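Long-range contact in (R)-2-hydroxyglutaryl-CoA dehydratase activating ATPase (Acidaminococcus fermentans, PDB 1HUX), which hydrolyses ATP to drive electron transfer that activates 2-hydroxyglutaryl-CoA dehydratase in glutamate fermentation, using one [4Fe-4S] cluster per homodimer: residues Ser2-Leu6 with Ile18-Asp22. Sequence-based numbering, arbitrary orientation.
Sequences SIYTL and IILKD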
loop_
_atom_site.group_PDB
_atom_site.type_symbol
_atom_site.label_atom_id
_atom_site.label_comp_id
_atom_site.label_asym_id
_atom_site.label_seq_id
_atom_site.Cartn_x
_atom_site.Cartn_y
_atom_site.Cartn_z
ATOM N N SER A 2 -17.388 -38.095 24.026
ATOM C CA SER A 2 -18.877 -38.163 23.935
ATOM C C SER A 2 -19.577 -36.864 23.495
ATOM O O SER A 2 -20.653 -36.924 22.895
ATOM C CB SER A 2 -19.451 -38.624 25.266
ATOM O OG SER A 2 -20.849 -38.762 25.162
ATOM N N ILE A 3 -19.002 -35.700 23.811
ATOM C CA ILE A 3 -19.587 -34.426 23.369
ATOM C C ILE A 3 -18.773 -33.847 22.218
ATOM O O ILE A 3 -17.596 -33.503 22.384
ATOM C CB ILE A 3 -19.659 -33.384 24.491
ATOM C CG1 ILE A 3 -20.789 -33.764 25.440
ATOM C CG2 ILE A 3 -19.926 -31.976 23.909
ATOM C CD1 ILE A 3 -21.048 -32.728 26.548
ATOM N N TYR A 4 -19.408 -33.747 21.050
ATOM C CA TYR A 4 -18.730 -33.242 19.860
ATOM C C TYR A 4 -19.149 -31.828 19.540
ATOM O O TYR A 4 -20.338 -31.509 19.570
ATOM C CB TYR A 4 -19.018 -34.144 18.653
ATOM C CG TYR A 4 -18.466 -35.544 18.778
ATOM C CD1 TYR A 4 -19.082 -36.488 19.590
ATOM C CD2 TYR A 4 -17.316 -35.914 18.097
ATOM C CE1 TYR A 4 -18.562 -37.772 19.722
ATOM C CE2 TYR A 4 -16.782 -37.189 18.215
ATOM C CZ TYR A 4 -17.402 -38.116 19.027
ATOM O OH TYR A 4 -16.836 -39.378 19.143
ATOM N N THR A 5 -18.165 -30.985 19.232
ATOM C CA THR A 5 -18.431 -29.580 18.905
ATOM C C THR A 5 -17.797 -29.165 17.595
ATOM O O THR A 5 -16.823 -29.762 17.117
ATOM C CB THR A 5 -17.933 -28.600 20.014
ATOM O OG1 THR A 5 -16.795 -29.170 20.683
ATOM C CG2 THR A 5 -19.060 -28.310 21.024
ATOM N N LEU A 6 -18.351 -28.109 17.028
ATOM C CA LEU A 6 -17.888 -27.630 15.754
ATOM C C LEU A 6 -17.404 -26.185 15.785
ATOM O O LEU A 6 -18.160 -25.264 16.131
ATOM C CB LEU A 6 -19.017 -27.777 14.718
ATOM C CG LEU A 6 -18.711 -27.270 13.312
ATOM C CD1 LEU A 6 -17.663 -28.158 12.683
ATOM C CD2 LEU A 6 -19.967 -27.241 12.493
ATOM N N ILE A 18 -13.154 -27.183 12.444
ATOM C CA ILE A 18 -12.637 -28.109 13.431
ATOM C C ILE A 18 -13.775 -28.750 14.227
ATOM O O ILE A 18 -14.785 -28.103 14.531
ATOM C CB ILE A 18 -11.667 -27.397 14.409
ATOM C CG1 ILE A 18 -10.324 -27.152 13.714
ATOM C CG2 ILE A 18 -11.461 -28.254 15.673
ATOM C CD1 ILE A 18 -9.544 -28.433 13.422
ATOM N N ILE A 19 -13.605 -30.033 14.541
ATOM C CA ILE A 19 -14.571 -30.782 15.342
ATOM C C ILE A 19 -13.775 -31.526 16.400
ATOM O O ILE A 19 -12.848 -32.283 16.073
ATOM C CB ILE A 19 -15.336 -31.851 14.506
ATOM C CG1 ILE A 19 -16.252 -31.186 13.483
ATOM C CG2 ILE A 19 -16.189 -32.720 15.414
ATOM C CD1 ILE A 19 -16.932 -32.204 12.547
ATOM N N LEU A 20 -14.110 -31.307 17.664
ATOM C CA LEU A 20 -13.409 -32.030 18.719
ATOM C C LEU A 20 -14.337 -32.704 19.727
ATOM O O LEU A 20 -15.480 -32.261 19.977
ATOM C CB LEU A 20 -12.383 -31.132 19.436
ATOM C CG LEU A 20 -12.630 -29.639 19.640
ATOM C CD1 LEU A 20 -13.963 -29.407 20.326
ATOM C CD2 LEU A 20 -11.493 -29.079 20.461
ATOM N N LYS A 21 -13.823 -33.795 20.287
ATOM C CA LYS A 21 -14.547 -34.598 21.252
ATOM C C LYS A 21 -14.157 -34.253 22.687
ATOM O O LYS A 21 -12.999 -34.435 23.090
ATOM C CB LYS A 21 -14.278 -36.081 20.957
ATOM C CG LYS A 21 -14.862 -37.068 21.957
ATOM C CD LYS A 21 -14.724 -38.491 21.454
ATOM C CE LYS A 21 -13.283 -38.839 21.157
ATOM N NZ LYS A 21 -13.149 -40.152 20.451
ATOM N N ASP A 22 -15.133 -33.750 23.444
ATOM C CA ASP A 22 -14.947 -33.389 24.851
ATOM C C ASP A 22 -13.996 -32.222 24.998
ATOM O O ASP A 22 -13.439 -32.001 26.071
ATOM C CB ASP A 22 -14.425 -34.598 25.635
ATOM C CG ASP A 22 -15.381 -35.782 25.578
ATOM O OD1 ASP A 22 -14.929 -36.939 25.767
ATOM O OD2 ASP A 22 -16.590 -35.548 25.346
#
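CB of Lys21 lies over one face of the Tyr4 ring, 4.3 Å from its centroid in a CH-pi contact, with CG above the rim and CD beside the hydroxyl, while CG2 of Ile19 meets the ring at its edge. The two long side chains run alongside each other in the same direction; Lys21 leaves with CG anti to its backbone N (chi1 175°), which carries its methylenes along the ring toward the hydroxyl. The Asp22 carboxylate, the second flat group, grips the backbone at Ser2 and Ile3. Its OD2 takes the backbone N of Ile3 at 2.9 Å, nearly along the C-O axis, and the N of Ser2 at 3.0 Å, on the syn side and tilted out of the plane. In return, Asp22 N gives a nearly straight bond to Ile3 O, 2.7 Å long. Further along, Thr5 and Leu20 form a hydrogen-bonded antiparallel pair, with Thr5 N 3.1 Å from Leu20 O. CD1 of Leu6 packs on CG1 of Ile19 on the sheet face that helix 40-52 covers, whereas Thr5 and Leu20 face helix 245-257. Strands 4-10 and 14-21 thus pair as the first beta hairpin of the actin-like ATPase fold, and the turn between them holds the ATP-binding residues Ser12 and Thr13.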